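Local coordinates for cytosine-specific methyltransferase (Escherichia coli O157:H7 EDL933, PDB 3G7U), which probably transfers a methyl group from S-adenosyl-L-methionine to carbon 5 of a cytosine in DNA, at residues D195-L200 and I311-P316; R216-D221 and K229-I234; E266-L271 and K278-T283; T320-A325 and F334-T339. One frame throughout, in Å; residues are numbered along the deposited sequence. Where two conformers were deposited one is given.

Contact 1 (D195-L200 and I311-P316); sequences DALYGL and IHPYHP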
loop_
_atom_site.group_PDB
_atom_site.type_symbol
_atom_site.label_atom_id
_atom_site.label_comp_id
_atom_site.label_asym_id
_atom_site.label_seq_id
_atom_site.Cartn_x
_atom_site.Cartn_y
_atom_site.Cartn_z
ATOM N N ASP A 195 -7.031 -7.839 17.166
ATOM C CA ASP A 195 -5.582 -8.077 17.245
ATOM C C ASP A 195 -4.798 -6.890 16.698
ATOM O O ASP A 195 -3.730 -6.555 17.215
ATOM C CB ASP A 195 -5.167 -9.294 16.407
ATOM C CG ASP A 195 -5.859 -10.590 16.835
ATOM O OD1 ASP A 195 -6.077 -10.793 18.049
ATOM O OD2 ASP A 195 -6.170 -11.407 15.934
ATOM N N ALA A 196 -5.315 -6.271 15.638
ATOM C CA ALA A 196 -4.513 -5.217 14.956
ATOM C C ALA A 196 -4.461 -3.970 15.819
ATOM O O ALA A 196 -3.445 -3.294 15.860
ATOM C CB ALA A 196 -5.125 -4.875 13.597
ATOM N N LEU A 197 -5.541 -3.721 16.550
ATOM C CA LEU A 197 -5.694 -2.493 17.365
ATOM C C LEU A 197 -5.178 -2.627 18.800
ATOM O O LEU A 197 -5.228 -1.659 19.563
ATOM C CB LEU A 197 -7.146 -2.039 17.363
ATOM C CG LEU A 197 -7.712 -1.720 15.987
ATOM C CD1 LEU A 197 -9.026 -0.990 16.116
ATOM C CD2 LEU A 197 -6.717 -0.894 15.173
ATOM N N TYR A 198 -4.609 -3.795 19.133
ATOM C CA TYR A 198 -4.099 -4.091 20.477
ATOM C C TYR A 198 -3.132 -3.033 20.959
ATOM O O TYR A 198 -2.151 -2.709 20.249
ATOM C CB TYR A 198 -3.357 -5.445 20.531
ATOM C CG TYR A 198 -2.542 -5.584 21.814
ATOM C CD1 TYR A 198 -3.169 -5.962 22.998
ATOM C CD2 TYR A 198 -1.178 -5.267 21.859
ATOM C CE1 TYR A 198 -2.462 -6.060 24.185
ATOM C CE2 TYR A 198 -0.464 -5.334 23.048
ATOM C CZ TYR A 198 -1.135 -5.740 24.203
ATOM O OH TYR A 198 -0.482 -5.838 25.390
ATOM N N GLY A 199 -3.362 -2.535 22.178
ATOM C CA GLY A 199 -2.332 -1.746 22.897
ATOM C C GLY A 199 -2.276 -0.259 22.571
ATOM O O GLY A 199 -1.470 0.484 23.131
ATOM N N LEU A 200 -3.149 0.187 21.674
ATOM C CA LEU A 200 -3.238 1.600 21.338
ATOM C C LEU A 200 -3.948 2.359 22.470
ATOM O O LEU A 200 -4.728 1.752 23.232
ATOM C CB LEU A 200 -3.990 1.767 19.999
ATOM C CG LEU A 200 -3.262 1.340 18.700
ATOM C CD1 LEU A 200 -4.244 1.290 17.535
ATOM C CD2 LEU A 200 -2.103 2.276 18.332
ATOM N N ILE A 311 -16.147 3.027 12.244
ATOM C CA ILE A 311 -16.320 3.334 13.664
ATOM C C ILE A 311 -15.588 2.288 14.469
ATOM O O ILE A 311 -15.636 1.069 14.146
ATOM C CB ILE A 311 -17.837 3.330 14.036
ATOM C CG1 ILE A 311 -18.615 4.259 13.102
ATOM C CG2 ILE A 311 -18.097 3.660 15.513
ATOM C CD1 ILE A 311 -18.130 5.679 13.072
ATOM N N HIS A 312 -14.908 2.738 15.513
ATOM C CA HIS A 312 -14.174 1.876 16.392
ATOM C C HIS A 312 -15.134 0.860 17.060
ATOM O O HIS A 312 -16.293 1.217 17.337
ATOM C CB HIS A 312 -13.548 2.747 17.464
ATOM C CG HIS A 312 -12.468 2.069 18.230
ATOM N ND1 HIS A 312 -12.720 1.283 19.332
ATOM C CD2 HIS A 312 -11.127 2.045 18.047
ATOM C CE1 HIS A 312 -11.576 0.803 19.795
ATOM N NE2 HIS A 312 -10.592 1.264 19.045
ATOM N N PRO A 313 -14.672 -0.384 17.286
ATOM C CA PRO A 313 -15.593 -1.418 17.812
ATOM C C PRO A 313 -16.095 -1.147 19.226
ATOM O O PRO A 313 -17.249 -1.511 19.549
ATOM C CB PRO A 313 -14.747 -2.686 17.791
ATOM C CG PRO A 313 -13.308 -2.209 17.846
ATOM C CD PRO A 313 -13.322 -0.944 17.039
ATOM N N TYR A 314 -15.252 -0.512 20.038
ATOM C CA TYR A 314 -15.527 -0.285 21.462
ATOM C C TYR A 314 -15.817 1.187 21.816
ATOM O O TYR A 314 -16.694 1.469 22.644
ATOM C CB TYR A 314 -14.379 -0.832 22.300
ATOM C CG TYR A 314 -14.088 -2.306 22.042
ATOM C CD1 TYR A 314 -15.115 -3.260 22.025
ATOM C CD2 TYR A 314 -12.784 -2.748 21.829
ATOM C CE1 TYR A 314 -14.845 -4.615 21.796
ATOM C CE2 TYR A 314 -12.502 -4.106 21.593
ATOM C CZ TYR A 314 -13.532 -5.021 21.584
ATOM O OH TYR A 314 -13.237 -6.354 21.357
ATOM N N HIS A 315 -15.097 2.110 21.180
ATOM C CA HIS A 315 -15.267 3.540 21.428
ATOM C C HIS A 315 -16.247 4.171 20.474
ATOM O O HIS A 315 -16.322 3.802 19.292
ATOM C CB HIS A 315 -13.916 4.289 21.365
ATOM C CG HIS A 315 -12.896 3.757 22.317
ATOM N ND1 HIS A 315 -13.111 3.693 23.676
ATOM C CD2 HIS A 315 -11.660 3.252 22.110
ATOM C CE1 HIS A 315 -12.052 3.172 24.265
ATOM N NE2 HIS A 315 -11.162 2.882 23.334
ATOM N N PRO A 316 -17.014 5.153 20.970
ATOM C CA PRO A 316 -18.007 5.786 20.125
ATOM C C PRO A 316 -17.456 6.878 19.186
ATOM O O PRO A 316 -17.813 8.046 19.301
ATOM C CB PRO A 316 -19.000 6.365 21.141
ATOM C CG PRO A 316 -18.174 6.648 22.366
ATOM C CD PRO A 316 -17.045 5.655 22.366
#

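Contact 2 (R216-D221 and K229-I234); sequences RTIKKD and KLWGQI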
loop_
_atom_site.group_PDB
_atom_site.type_symbol
_atom_site.label_atom_id
_atom_site.label_comp_id
_atom_site.label_asym_id
_atom_site.label_seq_id
_atom_site.Cartn_x
_atom_site.Cartn_y
_atom_site.Cartn_z
ATOM N N ARG A 216 2.087 9.244 20.749
ATOM C CA ARG A 216 1.491 8.625 21.928
ATOM C C ARG A 216 2.187 7.325 22.273
ATOM O O ARG A 216 2.600 6.575 21.379
ATOM C CB ARG A 216 0.003 8.342 21.672
ATOM C CG ARG A 216 -0.911 9.564 21.659
ATOM C CD ARG A 216 -0.827 10.394 22.965
ATOM N NE ARG A 216 -1.312 9.591 24.104
ATOM C CZ ARG A 216 -2.563 9.309 24.356
ATOM N NH1 ARG A 216 -3.541 9.750 23.558
ATOM N NH2 ARG A 216 -2.855 8.588 25.428
ATOM N N THR A 217 2.256 7.032 23.580
ATOM C CA THR A 217 2.776 5.780 24.081
ATOM C C THR A 217 1.810 4.636 23.868
ATOM O O THR A 217 0.581 4.772 24.097
ATOM C CB THR A 217 3.114 5.921 25.610
ATOM O OG1 THR A 217 4.157 6.875 25.751
ATOM C CG2 THR A 217 3.543 4.575 26.223
ATOM N N ILE A 218 2.351 3.514 23.367
ATOM C CA ILE A 218 1.577 2.295 23.196
ATOM C C ILE A 218 2.152 1.146 24.038
ATOM O O ILE A 218 3.289 1.215 24.523
ATOM C CB ILE A 218 1.563 1.847 21.728
ATOM C CG1 ILE A 218 2.999 1.657 21.228
ATOM C CG2 ILE A 218 0.833 2.891 20.847
ATOM C CD1 ILE A 218 3.125 0.742 20.019
ATOM N N LYS A 219 1.362 0.100 24.182
ATOM C CA LYS A 219 1.863 -1.150 24.740
ATOM C C LYS A 219 2.360 -1.986 23.584
ATOM O O LYS A 219 1.628 -2.197 22.606
ATOM C CB LYS A 219 0.748 -1.902 25.444
ATOM C CG LYS A 219 0.225 -1.210 26.661
ATOM C CD LYS A 219 -0.885 -2.047 27.278
ATOM C CE LYS A 219 -1.511 -1.305 28.447
ATOM N NZ LYS A 219 -0.448 -0.601 29.228
ATOM N N LYS A 220 3.618 -2.400 23.657
ATOM C CA LYS A 220 4.134 -3.353 22.697
ATOM C C LYS A 220 4.755 -4.554 23.378
ATOM O O LYS A 220 5.962 -4.729 23.381
ATOM C CB LYS A 220 5.042 -2.721 21.629
ATOM C CG LYS A 220 6.238 -1.932 22.025
ATOM C CD LYS A 220 6.940 -1.570 20.716
ATOM C CE LYS A 220 8.383 -2.013 20.714
ATOM N NZ LYS A 220 9.352 -0.908 20.887
ATOM N N ASP A 221 3.895 -5.358 23.982
ATOM C CA ASP A 221 4.314 -6.575 24.654
ATOM C C ASP A 221 3.603 -7.761 24.019
ATOM O O ASP A 221 3.069 -8.624 24.719
ATOM C CB ASP A 221 3.994 -6.489 26.155
ATOM C CG ASP A 221 2.545 -6.100 26.426
ATOM O OD1 ASP A 221 1.762 -5.992 25.455
ATOM O OD2 ASP A 221 2.191 -5.886 27.608
ATOM N N LYS A 229 6.073 -7.563 12.151
ATOM C CA LYS A 229 5.904 -6.652 11.001
ATOM C C LYS A 229 5.462 -5.272 11.493
ATOM O O LYS A 229 5.850 -4.240 10.945
ATOM C CB LYS A 229 4.870 -7.222 10.030
ATOM C CG LYS A 229 5.357 -8.428 9.279
ATOM C CD LYS A 229 4.519 -8.700 8.036
ATOM C CE LYS A 229 5.096 -9.927 7.250
ATOM N NZ LYS A 229 6.568 -9.776 6.964
ATOM N N LEU A 230 4.664 -5.253 12.555
ATOM C CA LEU A 230 4.137 -3.979 13.079
ATOM C C LEU A 230 5.222 -3.094 13.698
ATOM O O LEU A 230 5.242 -1.895 13.461
ATOM C CB LEU A 230 2.977 -4.228 14.063
ATOM C CG LEU A 230 2.107 -3.053 14.520
ATOM C CD1 LEU A 230 1.212 -2.531 13.356
ATOM C CD2 LEU A 230 1.205 -3.514 15.675
ATOM N N TRP A 231 6.138 -3.704 14.457
ATOM C CA TRP A 231 7.150 -2.996 15.241
ATOM C C TRP A 231 8.591 -3.168 14.753
ATOM O O TRP A 231 9.504 -2.591 15.327
ATOM C CB TRP A 231 7.022 -3.370 16.739
ATOM C CG TRP A 231 5.654 -2.988 17.272
ATOM C CD1 TRP A 231 4.971 -1.803 17.017
ATOM C CD2 TRP A 231 4.797 -3.766 18.117
ATOM N NE1 TRP A 231 3.749 -1.822 17.657
ATOM C CE2 TRP A 231 3.614 -3.010 18.328
ATOM C CE3 TRP A 231 4.906 -5.034 18.712
ATOM C CZ2 TRP A 231 2.549 -3.480 19.116
ATOM C CZ3 TRP A 231 3.826 -5.517 19.481
ATOM C CH2 TRP A 231 2.667 -4.741 19.666
ATOM N N GLY A 232 8.800 -3.905 13.668
ATOM C CA GLY A 232 10.165 -4.147 13.154
ATOM C C GLY A 232 10.191 -4.431 11.661
ATOM O O GLY A 232 9.407 -3.834 10.898
ATOM N N GLN A 233 11.080 -5.347 11.242
ATOM C CA GLN A 233 11.269 -5.679 9.832
ATOM C C GLN A 233 11.401 -4.401 8.998
ATOM O O GLN A 233 10.659 -4.181 8.011
ATOM C CB GLN A 233 10.182 -6.608 9.318
ATOM C CG GLN A 233 10.224 -7.998 9.974
ATOM C CD GLN A 233 9.145 -8.928 9.460
ATOM O OE1 GLN A 233 8.571 -8.703 8.387
ATOM N NE2 GLN A 233 8.857 -9.990 10.229
ATOM N N ILE A 234 12.324 -3.551 9.444
ATOM C CA ILE A 234 12.659 -2.314 8.744
ATOM C C ILE A 234 13.753 -2.643 7.713
ATOM O O ILE A 234 14.865 -2.993 8.117
ATOM C CB ILE A 234 13.210 -1.232 9.709
ATOM C CG1 ILE A 234 12.287 -1.015 10.941
ATOM C CG2 ILE A 234 13.477 0.061 8.940
ATOM C CD1 ILE A 234 12.775 0.009 11.920
#

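Contact 3 (E266-L271 and K278-T283); sequences ERYASL and KISRST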
loop_
_atom_site.group_PDB
_atom_site.type_symbol
_atom_site.label_atom_id
_atom_site.label_comp_id
_atom_site.label_asym_id
_atom_site.label_seq_id
_atom_site.Cartn_x
_atom_site.Cartn_y
_atom_site.Cartn_z
ATOM N N GLU A 266 -23.596 9.311 20.798
ATOM C CA GLU A 266 -24.589 8.387 21.363
ATOM C C GLU A 266 -25.096 7.413 20.298
ATOM O O GLU A 266 -25.319 6.230 20.561
ATOM C CB GLU A 266 -25.736 9.161 22.026
ATOM C CG GLU A 266 -25.442 9.514 23.491
ATOM C CD GLU A 266 -26.237 10.721 24.015
ATOM O OE1 GLU A 266 -27.163 11.214 23.319
ATOM O OE2 GLU A 266 -25.918 11.181 25.137
ATOM N N ARG A 267 -25.228 7.910 19.082
ATOM C CA ARG A 267 -25.604 7.087 17.966
ATOM C C ARG A 267 -24.529 6.018 17.699
ATOM O O ARG A 267 -24.869 4.855 17.479
ATOM C CB ARG A 267 -25.798 7.968 16.755
ATOM C CG ARG A 267 -26.952 7.589 15.886
ATOM C CD ARG A 267 -27.231 8.680 14.901
ATOM N NE ARG A 267 -26.164 8.817 13.920
ATOM C CZ ARG A 267 -25.698 9.987 13.496
ATOM N NH1 ARG A 267 -26.207 11.114 13.975
ATOM N NH2 ARG A 267 -24.716 10.034 12.608
ATOM N N TYR A 268 -23.248 6.400 17.744
ATOM C CA TYR A 268 -22.161 5.443 17.511
ATOM C C TYR A 268 -22.051 4.434 18.650
ATOM O O TYR A 268 -21.826 3.239 18.407
ATOM C CB TYR A 268 -20.804 6.145 17.326
ATOM C CG TYR A 268 -20.643 6.966 16.073
ATOM C CD1 TYR A 268 -21.567 6.924 15.026
ATOM C CD2 TYR A 268 -19.531 7.802 15.923
ATOM C CE1 TYR A 268 -21.398 7.687 13.880
ATOM C CE2 TYR A 268 -19.356 8.572 14.754
ATOM C CZ TYR A 268 -20.289 8.497 13.751
ATOM O OH TYR A 268 -20.113 9.267 12.641
ATOM N N ALA A 269 -22.205 4.902 19.887
ATOM C CA ALA A 269 -22.214 4.006 21.057
ATOM C C ALA A 269 -23.290 2.928 20.938
ATOM O O ALA A 269 -23.132 1.839 21.479
ATOM C CB ALA A 269 -22.412 4.794 22.339
ATOM N N SER A 270 -24.360 3.233 20.203
ATOM C CA SER A 270 -25.473 2.304 20.121
ATOM C C SER A 270 -25.308 1.275 19.001
ATOM O O SER A 270 -26.086 0.328 18.903
ATOM C CB SER A 270 -26.792 3.067 20.015
ATOM O OG SER A 270 -27.057 3.742 21.237
ATOM N N LEU A 271 -24.266 1.433 18.179
ATOM C CA LEU A 271 -24.051 0.504 17.064
ATOM C C LEU A 271 -23.555 -0.866 17.536
ATOM O O LEU A 271 -22.669 -0.978 18.394
ATOM C CB LEU A 271 -23.109 1.116 16.010
ATOM C CG LEU A 271 -23.606 2.361 15.271
ATOM C CD1 LEU A 271 -22.512 2.896 14.364
ATOM C CD2 LEU A 271 -24.880 2.085 14.451
ATOM N N LYS A 278 -27.230 4.435 10.006
ATOM C CA LYS A 278 -28.193 4.787 8.951
ATOM C C LYS A 278 -27.931 6.189 8.423
ATOM O O LYS A 278 -28.036 6.428 7.222
ATOM C CB LYS A 278 -29.654 4.656 9.433
ATOM C CG LYS A 278 -30.277 3.238 9.363
ATOM C CD LYS A 278 -29.559 2.210 10.252
ATOM C CE LYS A 278 -30.244 0.859 10.230
ATOM N NZ LYS A 278 -29.260 -0.269 10.203
ATOM N N ILE A 279 -27.536 7.093 9.323
ATOM C CA ILE A 279 -27.330 8.505 8.980
ATOM C C ILE A 279 -25.973 8.823 8.320
ATOM O O ILE A 279 -25.952 9.379 7.224
ATOM C CB ILE A 279 -27.644 9.432 10.195
ATOM C CG1 ILE A 279 -29.148 9.380 10.504
ATOM C CG2 ILE A 279 -27.217 10.866 9.918
ATOM C CD1 ILE A 279 -29.515 9.659 11.958
ATOM N N SER A 280 -24.857 8.471 8.961
ATOM C CA SER A 280 -23.527 8.820 8.421
ATOM C C SER A 280 -22.987 7.798 7.424
ATOM O O SER A 280 -22.046 8.089 6.676
ATOM C CB SER A 280 -22.505 9.035 9.547
ATOM O OG SER A 280 -22.103 7.811 10.143
ATOM N N ARG A 281 -23.583 6.604 7.431
ATOM C CA ARG A 281 -23.148 5.452 6.608
ATOM C C ARG A 281 -21.820 4.818 7.036
ATOM O O ARG A 281 -21.313 3.915 6.371
ATOM C CB ARG A 281 -23.170 5.755 5.103
ATOM C CG ARG A 281 -24.401 5.231 4.396
ATOM C CD ARG A 281 -24.308 5.462 2.895
ATOM N NE ARG A 281 -24.901 6.743 2.507
ATOM C CZ ARG A 281 -24.229 7.874 2.289
ATOM N NH1 ARG A 281 -24.897 8.967 1.934
ATOM N NH2 ARG A 281 -22.901 7.920 2.415
ATOM N N SER A 282 -21.260 5.297 8.139
ATOM C CA SER A 282 -20.100 4.672 8.730
ATOM C C SER A 282 -20.511 3.368 9.396
ATOM O O SER A 282 -21.610 3.258 9.944
ATOM C CB SER A 282 -19.458 5.616 9.744
ATOM O OG SER A 282 -18.544 6.520 9.137
ATOM N N THR A 283 -19.621 2.382 9.353
ATOM C CA THR A 283 -19.934 1.075 9.870
ATOM C C THR A 283 -19.040 0.766 11.024
ATOM O O THR A 283 -17.825 0.946 10.935
ATOM C CB THR A 283 -19.737 -0.028 8.789
ATOM O OG1 THR A 283 -20.572 0.254 7.664
ATOM C CG2 THR A 283 -20.072 -1.390 9.334
HETATM O O HOH W 1 -18.531 9.140 9.652
#

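Contact 4 (T320-A325 and F334-T339); sequences TPREAA and FRFHVT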
loop_
_atom_site.group_PDB
_atom_site.type_symbol
_atom_site.label_atom_id
_atom_site.label_comp_id
_atom_site.label_asym_id
_atom_site.label_seq_id
_atom_site.Cartn_x
_atom_site.Cartn_y
_atom_site.Cartn_z
ATOM N N THR A 320 -8.777 6.349 14.190
ATOM C CA THR A 320 -7.728 7.309 13.993
ATOM C C THR A 320 -6.923 6.920 12.757
ATOM O O THR A 320 -7.011 5.782 12.268
ATOM C CB THR A 320 -6.748 7.323 15.179
ATOM O OG1 THR A 320 -6.100 6.062 15.234
ATOM C CG2 THR A 320 -7.471 7.564 16.485
ATOM N N PRO A 321 -6.160 7.871 12.210
ATOM C CA PRO A 321 -5.275 7.465 11.103
ATOM C C PRO A 321 -4.357 6.293 11.461
ATOM O O PRO A 321 -4.101 5.421 10.619
ATOM C CB PRO A 321 -4.438 8.735 10.861
ATOM C CG PRO A 321 -5.315 9.837 11.257
ATOM C CD PRO A 321 -6.145 9.323 12.447
ATOM N N ARG A 322 -3.831 6.266 12.682
ATOM C CA ARG A 322 -2.923 5.167 13.014
ATOM C C ARG A 322 -3.677 3.837 13.066
ATOM O O ARG A 322 -3.159 2.816 12.639
ATOM C CB ARG A 322 -2.175 5.414 14.333
ATOM C CG ARG A 322 -1.223 4.278 14.807
ATOM C CD ARG A 322 -0.151 3.873 13.787
ATOM N NE ARG A 322 0.772 4.960 13.501
ATOM C CZ ARG A 322 1.600 4.985 12.459
ATOM N NH1 ARG A 322 1.659 3.949 11.620
ATOM N NH2 ARG A 322 2.409 6.029 12.284
ATOM N N GLU A 323 -4.926 3.867 13.521
ATOM C CA GLU A 323 -5.747 2.652 13.512
ATOM C C GLU A 323 -6.021 2.167 12.101
ATOM O O GLU A 323 -5.915 0.969 11.835
ATOM C CB GLU A 323 -7.062 2.885 14.274
ATOM C CG GLU A 323 -6.802 2.983 15.801
ATOM C CD GLU A 323 -7.967 3.552 16.630
ATOM O OE1 GLU A 323 -8.925 4.115 16.059
ATOM O OE2 GLU A 323 -7.899 3.465 17.892
ATOM N N ALA A 324 -6.356 3.091 11.198
ATOM C CA ALA A 324 -6.523 2.751 9.802
ATOM C C ALA A 324 -5.243 2.167 9.192
ATOM O O ALA A 324 -5.310 1.185 8.404
ATOM C CB ALA A 324 -6.966 3.971 9.017
ATOM N N ALA A 325 -4.103 2.763 9.534
ATOM C CA ALA A 325 -2.775 2.294 9.048
ATOM C C ALA A 325 -2.555 0.874 9.492
ATOM O O ALA A 325 -2.103 0.029 8.706
ATOM C CB ALA A 325 -1.655 3.165 9.579
ATOM N N PHE A 334 5.906 3.597 10.192
ATOM C CA PHE A 334 5.646 4.296 8.932
ATOM C C PHE A 334 4.967 5.623 9.277
ATOM O O PHE A 334 4.019 5.667 10.054
ATOM C CB PHE A 334 4.780 3.419 8.017
ATOM C CG PHE A 334 4.828 3.827 6.576
ATOM C CD1 PHE A 334 5.742 3.210 5.700
ATOM C CD2 PHE A 334 4.010 4.842 6.107
ATOM C CE1 PHE A 334 5.827 3.604 4.355
ATOM C CE2 PHE A 334 4.074 5.237 4.739
ATOM C CZ PHE A 334 4.990 4.605 3.891
ATOM N N ARG A 335 5.446 6.718 8.692
ATOM C CA ARG A 335 4.978 8.037 9.083
ATOM C C ARG A 335 4.127 8.633 7.984
ATOM O O ARG A 335 4.553 8.673 6.832
ATOM C CB ARG A 335 6.172 8.945 9.328
ATOM C CG ARG A 335 5.792 10.274 9.987
ATOM C CD ARG A 335 7.069 11.052 10.341
ATOM N NE ARG A 335 6.737 12.330 10.959
ATOM C CZ ARG A 335 7.559 13.022 11.747
ATOM N NH1 ARG A 335 8.761 12.527 12.042
ATOM N NH2 ARG A 335 7.161 14.191 12.278
ATOM N N PHE A 336 2.928 9.092 8.324
ATOM C CA PHE A 336 2.023 9.662 7.303
ATOM C C PHE A 336 1.951 11.165 7.448
ATOM O O PHE A 336 2.512 11.730 8.388
ATOM C CB PHE A 336 0.608 9.076 7.447
ATOM C CG PHE A 336 0.563 7.621 7.163
ATOM C CD1 PHE A 336 0.424 7.177 5.863
ATOM C CD2 PHE A 336 0.768 6.683 8.184
ATOM C CE1 PHE A 336 0.460 5.810 5.569
ATOM C CE2 PHE A 336 0.804 5.298 7.904
ATOM C CZ PHE A 336 0.631 4.867 6.597
ATOM N N HIS A 337 1.258 11.830 6.520
ATOM C CA HIS A 337 1.010 13.258 6.666
ATOM C C HIS A 337 0.332 13.552 7.999
ATOM O O HIS A 337 -0.475 12.748 8.495
ATOM C CB HIS A 337 0.124 13.749 5.515
ATOM C CG HIS A 337 0.133 15.241 5.348
ATOM N ND1 HIS A 337 -0.753 16.072 6.010
ATOM C CD2 HIS A 337 0.924 16.050 4.599
ATOM C CE1 HIS A 337 -0.506 17.329 5.676
ATOM N NE2 HIS A 337 0.513 17.346 4.833
ATOM N N VAL A 338 0.616 14.735 8.544
ATOM C CA VAL A 338 0.093 15.134 9.866
ATOM C C VAL A 338 -1.435 15.237 9.962
ATOM O O VAL A 338 -2.017 14.936 11.026
ATOM C CB VAL A 338 0.746 16.452 10.409
ATOM C CG1 VAL A 338 2.187 16.216 10.805
ATOM C CG2 VAL A 338 0.651 17.603 9.396
ATOM N N THR A 339 -2.102 15.628 8.874
ATOM C CA THR A 339 -3.546 15.863 8.946
ATOM C C THR A 339 -4.279 14.561 8.726
ATOM O O THR A 339 -3.778 13.709 7.972
ATOM C CB THR A 339 -4.012 16.840 7.840
ATOM O OG1 THR A 339 -3.711 16.270 6.563
ATOM C CG2 THR A 339 -3.302 18.212 7.954
#

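Contact 1 (D195-L200 and I311-P316)
L197 reaches the imidazole of H312 with one methyl group. CD1 lies 4.0 Å from H312 NE2 and meets the ring obliquely. The same methyl is 4.4 Å from P313 CD, a looser touch. L197 has CG anti to the carbonyl carbon (chi1 -60°), which directs its branch toward the loop 311-316. The CA atoms of L197 and H312 are 9.6 Å apart, so side chains span the gap.

The tight part is H312 itself. P313 CD lies above one face of its ring and H315 CD2 above the opposite one, both near the rim. ND1 accepts from two backbone amides. H315 N is 3.1 Å from ND1, with an N-H...acceptor angle of 170°, and Y314 N also donates to it. Both donors are tilted from the ring plane. The loop thus folds round its own histidine, and E323 of helix 321-328 packs beside the ring.

The other side is looser. Y314 is solvent-exposed, and L197 is partly so, in a type II turn from L197 to L200.

With ND1 used as an acceptor, a neutral H312 would probably carry its proton on NE2, the nitrogen nearest the leucine methyl.

Contact 2 (R216-D221 and K229-I234)
K220 lays its CB over the six-membered ring of W231, 3.4 Å from the ring centroid and only 3° off the normal. This is a CH-pi contact. The chain then runs on across the indole, with K220 CD 3.9 Å from W231 CG. K220 CG stands between the backbone N and the carbonyl carbon (chi1 56°); this torsion sends the chain on over the indole, so that CD follows CB. Bends at chi3 and chi4 then carry the amine off, and NZ bonds to L247 O and N250 OD1.

The opposite face of the indole holds L230 CD2, 3.4 Å above the plane and offset toward the rim. W231 is therefore held between an aliphatic group of its own helix and one from the loop. I218 CD1 comes in obliquely, 3.5 Å from W231 NE1. That N-H has its polar partner in D332 OD2, which helps to fix the rotation of the ring. K219 O lies 3.8 Å from W231 CZ2, also oblique.

W231 ends helix 225-231, and G232 is the first residue to leave helical geometry. The tryptophan also packs on R326 of helix 321-328 and L247 of helix 241-248. Strand 216-217, which leads into the loop, pairs antiparallel with strand 251-252.

Contact 3 (E266-L271 and K278-T283)
S282 OG takes a proton from a water at 2.7 Å and is also hydrogen-bonded to R309 O. The same water lies 3.4 Å from Y268 OH, a weak bond, and so links Y268 to the loop. Y268 meets the loop directly as well. S280 OG sits at the edge of its ring, near the ring plane and 3.5 Å from Y268 OH. S282 N donates weakly to that serine oxygen, 3.3 Å from S280 OG.

The first segment holds the last turn of helix 262-269 and the residues after it; the second is the loop that turns back beside them. They precede the region of conserved motif IX. In this family the target recognition domain lies ahead of that motif, and the contact probably belongs to it.

R267 carries the other half. I279 lies over one face of its guanidinium, with I279 CG2 3.8 Å from R267 NH2. S280 CB comes to the edge of the group, 3.9 Å from R267 NH2. A bend at chi3 (68°) turns the guanidinium so that I279 lies over its face; the two side chains cross at about a right angle. R267 NE forms a salt bridge with D277, whose other carboxylate oxygen accepts from S280 N.

Contact 4 (T320-A325 and F334-T339)
Helix 321-328 opens with a capping box, and its first turn holds the loop 334-339 through a buried arginine. R322 NH2 donates to F334 O at 2.8 Å, with an N-H...acceptor angle of 166°. The oxygen lies in the guanidinium plane, and the N-H comes in nearly along the C=O axis. R322 NH1 makes a weak second bond to F334 O at 3.3 Å, so both terminal nitrogens point at one carbonyl. R322 NE bonds to S253 O. The group is therefore gripped from two parts of the chain, which should fix its orientation. R322 CG is anti to the backbone N (chi1 178°), and bends at chi2 and chi3 curl the chain to bring the guanidinium round.

The sequence TPREAA fits part of conserved motif IX of C5 methyltransferases, which probably helps to support the recognition region here, as in relatives. In the capping box T320 OG1 accepts from E323 N at 3.0 Å. E323 OE1 in turn is met by T320 N at 2.9 Å, from above the carboxylate plane, and forms a salt bridge with R317.

F336 supplies the apolar half. Its CE2 is 3.7 Å from A325 CB. R322 NH1 stands at the ring edge, 4.0 Å from F336 CE2, with the guanidinium and ring planes 53° apart. F334 CD2 lies above one face of the F336 ring, near its rim. F336 also touches I347 of helix 340-348. T339 caps that helix, its OG1 accepting from H342 N, while T339 N donates to H337 ND1 at 3.2 Å.

Contact 1 is the hub of the four, touching each of the others, with centres 15 to 16 Å away. It closes a long loop of chain, in which contacts 2 and 3 are nested in that order; contact 4 follows. G199 O bonds K219 N between contacts 1 and 2, and I311 N bonds T283 O between contacts 1 and 3. Helix 321-328 carries half of contact 4 and also packs on contacts 1 and 2. Contacts 2 and 3 lie farthest apart, at about 30 Å between centres. All four lie away from the predicted catalytic C81. They tie together the chain that follows the seven-stranded sheet, probably including the recognition region.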